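Local coordinates for protein extracellular ligand-binding receptor (Desulfitobacterium hafniense, PDB 4Q6B) that binds leucine as the substrate-binding component of an ABC transporter, probably delivering aliphatic amino acids to the membrane partner for uptake, at residues Q35-Q40 and A292-A297; I79-S84 and I88-I93; Y154-A159 and V174-Y179; S256-Q261 and D269-F274. All coordinates share one frame; numbering follows the deposited sequence. Where two conformers were deposited one is given.

In the fold
The four contacts spread over both lobes of a bilobal periplasmic binding protein, with leucine held in the cleft. Interactions 1 and 2 share the lobe built on the five-stranded parallel sheet and touch where Leu296 and Val293 pack on Ile79. Interaction 3 sits at the far edge of the mixed sheet, its centre about 40 Å from that of interaction 1, yet Tyr154 reaches across to Ser84 and Ile88 of interaction 2. Interaction 4 follows strand 253-257 out of the mixed sheet to helix 265-278 in the first lobe. Interactions 2, 3 and 4 come in that order inside the long loop closed by interaction 1, so distant parts of the chain complete one lobe.

Interaction 1 of 4, residues Q35-Q40 and A292-A297; sequences QEINEQ and AVILLA
In Ile37 and Ile294 alike, CG1 stands anti to the carbonyl carbon and beside the backbone N (chi1 -71° and -62°), which puts the longer branch of each side chain into the groove between two helices. These are helix 26-39 and helix 284-301, neighbours in the first lobe of the periplasmic binding protein fold, although some 250 residues separate them in the sequence. The short segments run in roughly the same direction, at 36°, with axes 10.4 Å apart. No hydrogen bond joins the two segments, and apolar groups do all the joining. Ile37 carries the contact: its CD1 comes within 3.7 Å of Ile294 CD1, the two side chains sliding past one another in opposite directions. About one turn beyond Ile294 in helix 284-301, Ala297 presents a methyl small enough for Ile37 to approach closely. Val293 barely touches Ile37 and also packs on Leu30, Ala33 and Val34 of helix 26-39. Replacing Ile37 with an alanine would probably open a gap between the helices, with Ile294 and Ala297 losing their main apolar partner from this segment. Both carbons of the long branch of Ile37 lie on one methyl, CD1 at 3.6 Å and CG1 at 3.9 Å from Ala297 CB.

Interaction 2 of 4, residues I79-S84 and I88-I93; sequences IGHRNS and IPAASI. With LEU (leucine), chain B.
The leucine pocket takes the ligand's carboxylate at the start of helix 84-97, where Ile88 N donates to Ser84 O at 3.0 Å, an i to i+4 bond. Ser84 N points at the ligand's O (2.9 Å, N-H...O 170°), while Ser84 OG donates to OXT at 2.6 Å and is also hydrogen-bonded to Ser108 N. A carboxylate at a helix N-terminus is likely to gain from the helix dipole; Thr107 N adds another bond to the ligand. The loop leaves the C-terminal end of strand 75-79, a usual place for a binding site in parallel alpha/beta folds, and turns through a cis peptide before His81. His81 NE2 lies 3.8 Å from Ala90 CB, the ring meeting the methyl obliquely. Its ND1 is hydrogen-bonded to Asp55 and its NE2 to the Tyr94 hydroxyl. Arg82, extended from CG to NE, lays one guanidinium face over the ligand's isobutyl group, Arg82 NH2 being 3.6 Å from leucine CD2. With an alanine in place of Arg82, those methyls would probably lose this flat cover.

Interaction 3 of 4, residues Y154-A159 and V174-Y179; sequences YGNGLA and VDRFNY. With CA (calcium ion), chain E.
Helix 153-168 passes alongside strand 172-177, the nearest alpha carbons being those of Ala159 and Arg176, 8.7 Å apart, and no hydrogen bond links the two segments. The gap is bridged by Arg176, whose CG lies between the backbone N and the carbonyl carbon (chi1 75°) and whose chain bends again at chi3, bringing the guanidinium against the helix. Its NH2 packs 4.3 Å from Ala159 CB, and the Asn156 side chain comes up to the edge of the guanidinium. The charge itself is met further on, by a salt bridge from NH1 to Glu163, a hydrogen bond from NH1 to Asn160, and a cation-pi contact with Tyr149. The strand also carries a calcium ion. Asp175 OD1 binds it at 2.4 Å and the backbone O of Arg176 at 2.3 Å, with five waters in the shell, water 3 being the longest at 2.8 Å from the calcium. Asp175 binds with one oxygen; its OD2 instead accepts from water 1 at 2.9 Å and from Trp193, and forms a salt bridge with Lys192. Water 2, also on the metal, accepts from Arg176 N at 3.1 Å. One arginine thus serves the metal through its backbone and the helix through its side chain, within the beta-alpha-beta unit of strand 144-149, helix 153-168 and strand 172-177.

Interaction 4 of 4, residues S256-Q261 and D269-F274; sequences SFFNPQ and DFVEAF
Phe258 and Phe270 form the aromatic part of this contact. Their ring centroids are 5.8 Å apart with the planes at 83°, and the side chains cross obliquely. Phe258 CZ comes 3.8 Å from Phe270 CE2, reaching the Phe270 ring at its edge. The Phe258 ring points at the helix because CG is anti to the backbone N (chi1 -177°). Further apolar contacts lie beside it: Val271 CG2 touches the edge of the Phe258 ring, 4.1 Å from CZ, and lies 4.0 Å from Pro260 CB. Through these contacts the loop after strand 253-257, a strand of the mixed sheet of the second lobe, is tied to helix 265-278, which packs on Leu32 of helix 26-39 in the first lobe; the chain here passes between the two halves of the periplasmic binding protein fold. Polar interactions shape the loop itself. Asn259 OD1 accepts from Gln261 N at 2.8 Å, an Asx turn whose donor sits well above the carbonyl plane of the amide. Pro260 N stands 4.0 Å above the centre of the Phe258 ring. Lys344 NZ is hydrogen-bonded to the carbonyl oxygens of Phe257 and Phe258, and Gln268 NE2 to that of Pro260.

Interaction 1 of 4, residues Q35-Q40 and A292-A297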
loop_
_atom_site.group_PDB
_atom_site.type_symbol
_atom_site.label_atom_id
_atom_site.label_comp_id
_atom_site.label_asym_id
_atom_site.label_seq_id
_atom_site.Cartn_x
_atom_site.Cartn_y
_atom_site.Cartn_z
ATOM N N GLN A 35 -2.552 17.094 -14.052
ATOM C CA GLN A 35 -3.218 17.673 -15.231
ATOM C C GLN A 35 -4.632 18.104 -14.856
ATOM O O GLN A 35 -5.121 19.170 -15.267
ATOM C CB GLN A 35 -3.365 16.655 -16.388
ATOM C CG GLN A 35 -2.093 16.071 -17.002
ATOM C CD GLN A 35 -1.327 17.025 -17.917
ATOM O OE1 GLN A 35 -0.263 16.664 -18.444
ATOM N NE2 GLN A 35 -1.860 18.242 -18.116
ATOM N N GLU A 36 -5.275 17.289 -14.027
ATOM C CA GLU A 36 -6.640 17.605 -13.591
ATOM C C GLU A 36 -6.632 18.872 -12.716
ATOM O O GLU A 36 -7.477 19.740 -12.885
ATOM C CB GLU A 36 -7.234 16.399 -12.825
ATOM C CG GLU A 36 -8.604 16.653 -12.202
ATOM C CD GLU A 36 -9.693 16.985 -13.221
ATOM O OE1 GLU A 36 -10.635 17.723 -12.851
ATOM O OE2 GLU A 36 -9.619 16.515 -14.381
ATOM N N ILE A 37 -5.652 18.977 -11.823
ATOM C CA ILE A 37 -5.565 20.113 -10.884
ATOM C C ILE A 37 -5.332 21.397 -11.682
ATOM O O ILE A 37 -6.021 22.408 -11.497
ATOM C CB ILE A 37 -4.442 19.917 -9.879
ATOM C CG1 ILE A 37 -4.790 18.794 -8.871
ATOM C CG2 ILE A 37 -4.109 21.245 -9.153
ATOM C CD1 ILE A 37 -6.090 19.053 -8.131
ATOM N N ASN A 38 -4.360 21.356 -12.596
ATOM C CA ASN A 38 -4.153 22.517 -13.495
ATOM C C ASN A 38 -5.323 22.896 -14.426
ATOM O O ASN A 38 -5.604 24.097 -14.677
ATOM C CB ASN A 38 -2.832 22.321 -14.248
ATOM C CG ASN A 38 -1.610 22.410 -13.288
ATOM O OD1 ASN A 38 -1.690 23.069 -12.238
ATOM N ND2 ASN A 38 -0.509 21.720 -13.621
ATOM N N GLU A 39 -6.051 21.901 -14.924
ATOM C CA GLU A 39 -7.194 22.189 -15.767
ATOM C C GLU A 39 -8.268 22.928 -14.956
ATOM O O GLU A 39 -9.036 23.744 -15.491
ATOM C CB GLU A 39 -7.732 20.876 -16.366
ATOM C CG GLU A 39 -7.030 20.461 -17.676
ATOM C CD GLU A 39 -7.220 18.974 -18.048
ATOM O OE1 GLU A 39 -8.081 18.282 -17.443
ATOM O OE2 GLU A 39 -6.489 18.493 -18.949
ATOM N N GLN A 40 -8.306 22.658 -13.654
ATOM C CA GLN A 40 -9.324 23.254 -12.777
ATOM C C GLN A 40 -8.839 24.572 -12.186
ATOM O O GLN A 40 -9.524 25.184 -11.372
ATOM C CB GLN A 40 -9.693 22.295 -11.642
ATOM C CG GLN A 40 -10.529 21.144 -12.131
ATOM C CD GLN A 40 -11.702 21.627 -12.958
ATOM O OE1 GLN A 40 -12.459 22.503 -12.529
ATOM N NE2 GLN A 40 -11.850 21.076 -14.164
ATOM N N ALA A 292 -3.266 10.857 -3.901
ATOM C CA ALA A 292 -2.360 11.615 -3.032
ATOM C C ALA A 292 -2.210 13.040 -3.561
ATOM O O ALA A 292 -2.140 13.977 -2.802
ATOM C CB ALA A 292 -0.971 10.950 -2.976
ATOM N N VAL A 293 -2.063 13.179 -4.872
ATOM C CA VAL A 293 -1.927 14.491 -5.496
ATOM C C VAL A 293 -3.212 15.283 -5.291
ATOM O O VAL A 293 -3.161 16.460 -4.912
ATOM C CB VAL A 293 -1.600 14.391 -7.017
ATOM C CG1 VAL A 293 -1.766 15.771 -7.720
ATOM C CG2 VAL A 293 -0.204 13.853 -7.242
ATOM N N ILE A 294 -4.365 14.639 -5.472
ATOM C CA ILE A 294 -5.613 15.388 -5.379
ATOM C C ILE A 294 -5.824 15.847 -3.923
ATOM O O ILE A 294 -6.262 16.999 -3.671
ATOM C CB ILE A 294 -6.830 14.586 -5.865
ATOM C CG1 ILE A 294 -6.717 14.209 -7.356
ATOM C CG2 ILE A 294 -8.121 15.419 -5.676
ATOM C CD1 ILE A 294 -6.539 15.358 -8.290
ATOM N N LEU A 295 -5.534 14.942 -2.979
ATOM C CA LEU A 295 -5.669 15.212 -1.542
ATOM C C LEU A 295 -4.761 16.384 -1.153
ATOM O O LEU A 295 -5.204 17.361 -0.546
ATOM C CB LEU A 295 -5.249 13.976 -0.720
ATOM C CG LEU A 295 -6.187 12.815 -0.341
ATOM C CD1 LEU A 295 -5.496 11.432 -0.288
ATOM C CD2 LEU A 295 -6.842 13.123 1.000
ATOM N N LEU A 296 -3.494 16.304 -1.548
ATOM C CA LEU A 296 -2.542 17.368 -1.163
ATOM C C LEU A 296 -2.931 18.708 -1.793
ATOM O O LEU A 296 -2.809 19.793 -1.180
ATOM C CB LEU A 296 -1.113 17.029 -1.552
ATOM C CG LEU A 296 -0.509 15.889 -0.767
ATOM C CD1 LEU A 296 0.813 15.451 -1.434
ATOM C CD2 LEU A 296 -0.237 16.334 0.669
ATOM N N ALA A 297 -3.429 18.670 -3.017
ATOM C CA ALA A 297 -3.792 19.937 -3.658
ATOM C C ALA A 297 -4.975 20.570 -2.952
ATOM O O ALA A 297 -5.009 21.795 -2.762
ATOM C CB ALA A 297 -4.065 19.729 -5.184
#

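Interaction 2 of 4, residues I79-S84 and I88-I93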
loop_
_atom_site.group_PDB
_atom_site.type_symbol
_atom_site.label_atom_id
_atom_site.label_comp_id
_atom_site.label_asym_id
_atom_site.label_seq_id
_atom_site.Cartn_x
_atom_site.Cartn_y
_atom_site.Cartn_z
ATOM N N ILE A 79 5.400 13.216 -1.677
ATOM C CA ILE A 79 4.690 11.942 -1.877
ATOM C C ILE A 79 5.774 10.876 -1.925
ATOM O O ILE A 79 6.688 10.957 -2.739
ATOM C CB ILE A 79 3.899 11.918 -3.214
ATOM C CG1 ILE A 79 2.735 12.902 -3.088
ATOM C CG2 ILE A 79 3.261 10.531 -3.429
ATOM C CD1 ILE A 79 1.979 13.100 -4.376
ATOM N N GLY A 80 5.703 9.916 -1.014
ATOM C CA GLY A 80 6.667 8.824 -0.975
ATOM C C GLY A 80 6.803 8.340 0.473
ATOM O O GLY A 80 6.025 8.787 1.306
ATOM N N HIS A 81 7.729 7.402 0.757
ATOM C CA HIS A 81 8.448 6.625 -0.266
ATOM C C HIS A 81 7.636 5.324 -0.478
ATOM O O HIS A 81 6.510 5.194 0.046
ATOM C CB HIS A 81 9.884 6.318 0.203
ATOM C CG HIS A 81 10.741 7.545 0.361
ATOM N ND1 HIS A 81 11.974 7.666 -0.260
ATOM C CD2 HIS A 81 10.549 8.707 1.037
ATOM C CE1 HIS A 81 12.499 8.842 0.026
ATOM N NE2 HIS A 81 11.657 9.495 0.814
ATOM N N ARG A 82 8.171 4.364 -1.227
ATOM C CA ARG A 82 7.390 3.143 -1.518
ATOM C C ARG A 82 7.633 2.121 -0.422
ATOM O O ARG A 82 6.683 1.636 0.233
ATOM C CB ARG A 82 7.840 2.526 -2.838
ATOM C CG ARG A 82 6.977 1.330 -3.274
ATOM C CD ARG A 82 7.465 0.808 -4.646
ATOM N NE ARG A 82 6.685 -0.310 -5.193
ATOM C CZ ARG A 82 7.022 -1.589 -5.076
ATOM N NH1 ARG A 82 6.251 -2.527 -5.617
ATOM N NH2 ARG A 82 8.124 -1.922 -4.412
ATOM N N ASN A 83 8.897 1.836 -0.156
ATOM C CA ASN A 83 9.217 0.735 0.754
ATOM C C ASN A 83 9.180 1.237 2.183
ATOM O O ASN A 83 9.751 2.298 2.476
ATOM C CB ASN A 83 10.650 0.206 0.493
ATOM C CG ASN A 83 10.819 -0.310 -0.924
ATOM O OD1 ASN A 83 11.066 0.478 -1.836
ATOM N ND2 ASN A 83 10.640 -1.621 -1.124
ATOM N N SER A 84 8.548 0.492 3.080
ATOM C CA SER A 84 8.547 0.942 4.484
ATOM C C SER A 84 9.936 1.081 5.112
ATOM O O SER A 84 10.149 1.966 5.951
ATOM C CB SER A 84 7.685 0.003 5.348
ATOM O OG SER A 84 6.321 0.080 4.981
ATOM N N ILE A 88 10.114 4.805 6.797
ATOM C CA ILE A 88 10.198 4.988 8.246
ATOM C C ILE A 88 11.392 5.892 8.669
ATOM O O ILE A 88 11.195 6.909 9.347
ATOM C CB ILE A 88 10.191 3.615 8.965
ATOM C CG1 ILE A 88 8.814 2.945 8.748
ATOM C CG2 ILE A 88 10.559 3.747 10.438
ATOM C CD1 ILE A 88 8.883 1.452 9.162
ATOM N N PRO A 89 12.611 5.575 8.226
ATOM C CA PRO A 89 13.659 6.542 8.628
ATOM C C PRO A 89 13.581 7.881 7.878
ATOM O O PRO A 89 13.891 8.935 8.485
ATOM C CB PRO A 89 14.971 5.816 8.299
ATOM C CG PRO A 89 14.605 4.737 7.373
ATOM C CD PRO A 89 13.165 4.339 7.634
ATOM N N ALA A 90 13.182 7.868 6.601
ATOM C CA ALA A 90 13.087 9.144 5.871
ATOM C C ALA A 90 12.053 10.074 6.530
ATOM O O ALA A 90 12.255 11.274 6.583
ATOM C CB ALA A 90 12.697 8.930 4.396
ATOM N N ALA A 91 10.963 9.498 7.037
ATOM C CA ALA A 91 9.945 10.271 7.767
ATOM C C ALA A 91 10.527 11.056 8.934
ATOM O O ALA A 91 9.945 12.111 9.311
ATOM C CB ALA A 91 8.866 9.319 8.314
ATOM N N SER A 92 11.643 10.608 9.524
ATOM C CA SER A 92 12.220 11.368 10.645
ATOM C C SER A 92 12.743 12.713 10.130
ATOM O O SER A 92 12.621 13.736 10.802
ATOM C CB SER A 92 13.347 10.576 11.324
ATOM O OG SER A 92 13.926 11.375 12.395
ATOM N N ILE A 93 13.377 12.688 8.961
ATOM C CA ILE A 93 13.891 13.890 8.325
ATOM C C ILE A 93 12.735 14.808 7.938
ATOM O O ILE A 93 12.778 16.015 8.173
ATOM C CB ILE A 93 14.733 13.528 7.067
ATOM C CG1 ILE A 93 15.999 12.756 7.485
ATOM C CG2 ILE A 93 15.104 14.812 6.250
ATOM C CD1 ILE A 93 16.802 12.241 6.277
HETATM N N LEU B . 3.873 -2.351 1.150
HETATM C CA LEU B . 5.313 -2.464 0.888
HETATM C C LEU B . 6.113 -1.822 2.009
HETATM O O LEU B . 7.336 -1.886 2.026
HETATM C CB LEU B . 5.641 -1.795 -0.447
HETATM C CG LEU B . 4.949 -2.691 -1.480
HETATM C CD1 LEU B . 4.146 -1.873 -2.449
HETATM C CD2 LEU B . 5.894 -3.638 -2.207
HETATM O OXT LEU B . 5.507 -1.265 2.936
#

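Interaction 3 of 4, residues Y154-A159 and V174-Y179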
loop_
_atom_site.group_PDB
_atom_site.type_symbol
_atom_site.label_atom_id
_atom_site.label_comp_id
_atom_site.label_asym_id
_atom_site.label_seq_id
_atom_site.Cartn_x
_atom_site.Cartn_y
_atom_site.Cartn_z
ATOM N N TYR A 154 9.082 -6.754 9.660
ATOM C CA TYR A 154 7.872 -6.657 8.828
ATOM C C TYR A 154 7.103 -7.979 8.673
ATOM O O TYR A 154 5.858 -8.011 8.711
ATOM C CB TYR A 154 8.222 -6.026 7.470
ATOM C CG TYR A 154 9.053 -4.750 7.642
ATOM C CD1 TYR A 154 8.452 -3.542 7.993
ATOM C CD2 TYR A 154 10.439 -4.769 7.489
ATOM C CE1 TYR A 154 9.209 -2.385 8.174
ATOM C CE2 TYR A 154 11.198 -3.619 7.662
ATOM C CZ TYR A 154 10.575 -2.432 8.004
ATOM O OH TYR A 154 11.336 -1.299 8.186
ATOM N N GLY A 155 7.832 -9.081 8.508
ATOM C CA GLY A 155 7.198 -10.384 8.382
ATOM C C GLY A 155 6.578 -10.828 9.696
ATOM O O GLY A 155 5.436 -11.316 9.745
ATOM N N ASN A 156 7.339 -10.676 10.774
ATOM C CA ASN A 156 6.821 -11.022 12.086
ATOM C C ASN A 156 5.612 -10.145 12.387
ATOM O O ASN A 156 4.616 -10.620 12.956
ATOM C CB ASN A 156 7.896 -10.859 13.159
ATOM C CG ASN A 156 8.858 -12.044 13.208
ATOM O OD1 ASN A 156 9.929 -12.022 12.594
ATOM N ND2 ASN A 156 8.478 -13.085 13.954
ATOM N N GLY A 157 5.694 -8.885 11.960
ATOM C CA GLY A 157 4.625 -7.923 12.161
ATOM C C GLY A 157 3.285 -8.315 11.571
ATOM O O GLY A 157 2.257 -8.309 12.284
ATOM N N LEU A 158 3.274 -8.627 10.272
ATOM C CA LEU A 158 2.042 -8.993 9.566
ATOM C C LEU A 158 1.521 -10.360 10.022
ATOM O O LEU A 158 0.298 -10.562 10.101
ATOM C CB LEU A 158 2.256 -8.974 8.044
ATOM C CG LEU A 158 1.113 -9.467 7.151
ATOM C CD1 LEU A 158 -0.138 -8.671 7.370
ATOM C CD2 LEU A 158 1.531 -9.348 5.728
ATOM N N ALA A 159 2.447 -11.283 10.316
ATOM C CA ALA A 159 2.117 -12.610 10.843
ATOM C C ALA A 159 1.417 -12.515 12.198
ATOM O O ALA A 159 0.388 -13.186 12.397
ATOM C CB ALA A 159 3.399 -13.538 10.950
ATOM N N VAL A 174 -2.418 -23.504 13.130
ATOM C CA VAL A 174 -1.912 -24.816 13.506
ATOM C C VAL A 174 -0.402 -24.957 13.261
ATOM O O VAL A 174 0.231 -25.841 13.816
ATOM C CB VAL A 174 -2.684 -25.960 12.797
ATOM C CG1 VAL A 174 -4.173 -25.903 13.167
ATOM C CG2 VAL A 174 -2.468 -25.905 11.275
ATOM N N ASP A 175 0.177 -24.084 12.433
ATOM C CA ASP A 175 1.637 -24.096 12.288
ATOM C C ASP A 175 2.068 -22.763 11.711
ATOM O O ASP A 175 1.349 -22.164 10.943
ATOM C CB ASP A 175 2.094 -25.238 11.366
ATOM C CG ASP A 175 3.616 -25.459 11.379
ATOM O OD1 ASP A 175 4.309 -25.125 12.392
ATOM O OD2 ASP A 175 4.122 -26.028 10.364
ATOM N N ARG A 176 3.237 -22.287 12.105
ATOM C CA ARG A 176 3.844 -21.149 11.427
ATOM C C ARG A 176 5.265 -21.581 11.090
ATOM O O ARG A 176 5.886 -22.420 11.810
ATOM C CB ARG A 176 3.816 -19.873 12.307
ATOM C CG ARG A 176 4.827 -19.888 13.422
ATOM C CD ARG A 176 5.113 -18.472 13.911
ATOM N NE ARG A 176 3.891 -17.730 14.202
ATOM C CZ ARG A 176 3.852 -16.409 14.386
ATOM N NH1 ARG A 176 2.698 -15.798 14.653
ATOM N NH2 ARG A 176 4.966 -15.694 14.294
ATOM N N PHE A 177 5.774 -21.123 9.948
ATOM C CA PHE A 177 7.123 -21.523 9.495
ATOM C C PHE A 177 7.732 -20.432 8.622
ATOM O O PHE A 177 7.002 -19.597 8.059
ATOM C CB PHE A 177 7.117 -22.883 8.768
ATOM C CG PHE A 177 6.513 -22.848 7.359
ATOM C CD1 PHE A 177 5.160 -22.549 7.150
ATOM C CD2 PHE A 177 7.306 -23.114 6.231
ATOM C CE1 PHE A 177 4.602 -22.550 5.845
ATOM C CE2 PHE A 177 6.747 -23.113 4.928
ATOM C CZ PHE A 177 5.401 -22.808 4.739
ATOM N N ASN A 178 9.063 -20.406 8.537
ATOM C CA ASN A 178 9.731 -19.346 7.777
ATOM C C ASN A 178 10.792 -19.822 6.790
ATOM O O ASN A 178 11.440 -19.012 6.090
ATOM C CB ASN A 178 10.316 -18.330 8.727
ATOM C CG ASN A 178 11.390 -18.926 9.631
ATOM O OD1 ASN A 178 11.161 -19.142 10.817
ATOM N ND2 ASN A 178 12.558 -19.178 9.077
ATOM N N TYR A 179 10.992 -21.138 6.744
ATOM C CA TYR A 179 11.993 -21.712 5.851
ATOM C C TYR A 179 11.647 -23.148 5.515
ATOM O O TYR A 179 11.209 -23.890 6.399
ATOM C CB TYR A 179 13.378 -21.683 6.493
ATOM C CG TYR A 179 14.490 -22.191 5.584
ATOM C CD1 TYR A 179 14.940 -21.419 4.532
ATOM C CD2 TYR A 179 15.093 -23.449 5.772
ATOM C CE1 TYR A 179 15.939 -21.848 3.687
ATOM C CE2 TYR A 179 16.100 -23.886 4.924
ATOM C CZ TYR A 179 16.509 -23.094 3.884
ATOM O OH TYR A 179 17.512 -23.497 3.046
HETATM CA CA CA E . 6.532 -24.331 12.988
HETATM O O HOH W 1 6.932 -25.710 11.099
HETATM O O HOH W 2 4.881 -23.386 14.497
HETATM O O HOH W 3 9.248 -23.974 12.470
HETATM O O HOH W 4 7.758 -22.931 14.263
HETATM O O HOH W 5 6.404 -26.097 14.209
#

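Interaction 4 of 4, residues S256-Q261 and D269-F274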
loop_
_atom_site.group_PDB
_atom_site.type_symbol
_atom_site.label_atom_id
_atom_site.label_comp_id
_atom_site.label_asym_id
_atom_site.label_seq_id
_atom_site.Cartn_x
_atom_site.Cartn_y
_atom_site.Cartn_z
ATOM N N SER A 256 -5.561 -5.883 -0.521
ATOM C CA SER A 256 -4.968 -4.765 -1.214
ATOM C C SER A 256 -5.903 -3.592 -1.120
ATOM O O SER A 256 -6.637 -3.486 -0.172
ATOM C CB SER A 256 -4.673 -5.106 -2.667
ATOM O OG SER A 256 -3.853 -4.120 -3.237
ATOM N N PHE A 257 -5.783 -2.685 -2.072
ATOM C CA PHE A 257 -6.620 -1.503 -2.155
ATOM C C PHE A 257 -6.838 -1.096 -3.620
ATOM O O PHE A 257 -6.137 -1.542 -4.505
ATOM C CB PHE A 257 -6.002 -0.361 -1.353
ATOM C CG PHE A 257 -4.606 -0.046 -1.762
ATOM C CD1 PHE A 257 -3.541 -0.575 -1.085
ATOM C CD2 PHE A 257 -4.364 0.763 -2.852
ATOM C CE1 PHE A 257 -2.249 -0.304 -1.481
ATOM C CE2 PHE A 257 -3.085 1.032 -3.248
ATOM C CZ PHE A 257 -2.027 0.504 -2.561
ATOM N N PHE A 258 -7.859 -0.279 -3.843
ATOM C CA PHE A 258 -8.303 0.173 -5.154
ATOM C C PHE A 258 -9.151 -0.869 -5.874
ATOM O O PHE A 258 -8.680 -1.927 -6.225
ATOM C CB PHE A 258 -7.193 0.689 -6.078
ATOM C CG PHE A 258 -7.715 1.207 -7.393
ATOM C CD1 PHE A 258 -8.659 2.212 -7.419
ATOM C CD2 PHE A 258 -7.295 0.668 -8.587
ATOM C CE1 PHE A 258 -9.167 2.680 -8.610
ATOM C CE2 PHE A 258 -7.782 1.137 -9.779
ATOM C CZ PHE A 258 -8.722 2.143 -9.789
ATOM N N ASN A 259 -10.410 -0.534 -6.083
ATOM C CA ASN A 259 -11.310 -1.393 -6.865
ATOM C C ASN A 259 -11.749 -0.611 -8.093
ATOM O O ASN A 259 -12.539 0.334 -7.974
ATOM C CB ASN A 259 -12.515 -1.747 -6.020
ATOM C CG ASN A 259 -13.498 -2.638 -6.763
ATOM O OD1 ASN A 259 -13.341 -2.885 -7.978
ATOM N ND2 ASN A 259 -14.505 -3.132 -6.048
ATOM N N PRO A 260 -11.254 -0.981 -9.283
ATOM C CA PRO A 260 -11.615 -0.223 -10.482
ATOM C C PRO A 260 -13.038 -0.476 -10.942
ATOM O O PRO A 260 -13.491 0.185 -11.879
ATOM C CB PRO A 260 -10.628 -0.730 -11.534
ATOM C CG PRO A 260 -10.228 -2.102 -11.051
ATOM C CD PRO A 260 -10.327 -2.101 -9.562
ATOM N N GLN A 261 -13.695 -1.459 -10.331
ATOM C CA GLN A 261 -15.098 -1.770 -10.601
ATOM C C GLN A 261 -16.025 -1.167 -9.539
ATOM O O GLN A 261 -17.223 -1.487 -9.531
ATOM C CB GLN A 261 -15.341 -3.294 -10.716
ATOM C CG GLN A 261 -14.554 -3.923 -11.835
ATOM C CD GLN A 261 -14.808 -5.425 -12.002
ATOM O OE1 GLN A 261 -15.494 -6.075 -11.180
ATOM N NE2 GLN A 261 -14.256 -5.977 -13.057
ATOM N N ASP A 269 -14.798 7.987 -13.086
ATOM C CA ASP A 269 -14.237 9.093 -13.869
ATOM C C ASP A 269 -12.721 8.898 -14.060
ATOM O O ASP A 269 -12.172 9.105 -15.176
ATOM C CB ASP A 269 -14.543 10.422 -13.180
ATOM C CG ASP A 269 -13.927 11.595 -13.876
ATOM O OD1 ASP A 269 -14.352 11.908 -14.991
ATOM O OD2 ASP A 269 -12.982 12.197 -13.309
ATOM N N PHE A 270 -12.058 8.494 -12.979
ATOM C CA PHE A 270 -10.623 8.232 -13.011
ATOM C C PHE A 270 -10.272 7.082 -13.959
ATOM O O PHE A 270 -9.315 7.195 -14.780
ATOM C CB PHE A 270 -10.151 7.931 -11.595
ATOM C CG PHE A 270 -8.784 7.305 -11.519
ATOM C CD1 PHE A 270 -7.673 8.080 -11.720
ATOM C CD2 PHE A 270 -8.636 5.925 -11.278
ATOM C CE1 PHE A 270 -6.380 7.503 -11.640
ATOM C CE2 PHE A 270 -7.327 5.342 -11.171
ATOM C CZ PHE A 270 -6.211 6.148 -11.376
ATOM N N VAL A 271 -10.996 5.970 -13.845
ATOM C CA VAL A 271 -10.678 4.788 -14.668
ATOM C C VAL A 271 -10.783 5.142 -16.164
ATOM O O VAL A 271 -9.907 4.772 -16.972
ATOM C CB VAL A 271 -11.583 3.586 -14.281
ATOM C CG1 VAL A 271 -11.634 2.565 -15.407
ATOM C CG2 VAL A 271 -11.076 2.959 -12.987
ATOM N N GLU A 272 -11.860 5.846 -16.544
ATOM C CA GLU A 272 -12.051 6.250 -17.930
ATOM C C GLU A 272 -10.976 7.236 -18.404
ATOM O O GLU A 272 -10.421 7.083 -19.506
ATOM C CB GLU A 272 -13.429 6.875 -18.131
ATOM C CG GLU A 272 -13.681 7.317 -19.572
ATOM C CD GLU A 272 -13.636 6.166 -20.581
ATOM O OE1 GLU A 272 -13.777 4.985 -20.172
ATOM O OE2 GLU A 272 -13.465 6.452 -21.793
ATOM N N ALA A 273 -10.697 8.247 -17.583
ATOM C CA ALA A 273 -9.673 9.240 -17.921
ATOM C C ALA A 273 -8.314 8.565 -18.065
ATOM O O ALA A 273 -7.560 8.868 -19.007
ATOM C CB ALA A 273 -9.610 10.337 -16.849
ATOM N N PHE A 274 -8.023 7.628 -17.168
ATOM C CA PHE A 274 -6.699 7.010 -17.172
ATOM C C PHE A 274 -6.579 6.151 -18.448
ATOM O O PHE A 274 -5.589 6.259 -19.202
ATOM C CB PHE A 274 -6.490 6.189 -15.905
ATOM C CG PHE A 274 -5.108 5.670 -15.780
ATOM C CD1 PHE A 274 -4.734 4.526 -16.472
ATOM C CD2 PHE A 274 -4.177 6.344 -15.021
ATOM C CE1 PHE A 274 -3.424 4.042 -16.414
ATOM C CE2 PHE A 274 -2.866 5.869 -14.943
ATOM C CZ PHE A 274 -2.509 4.695 -15.651
#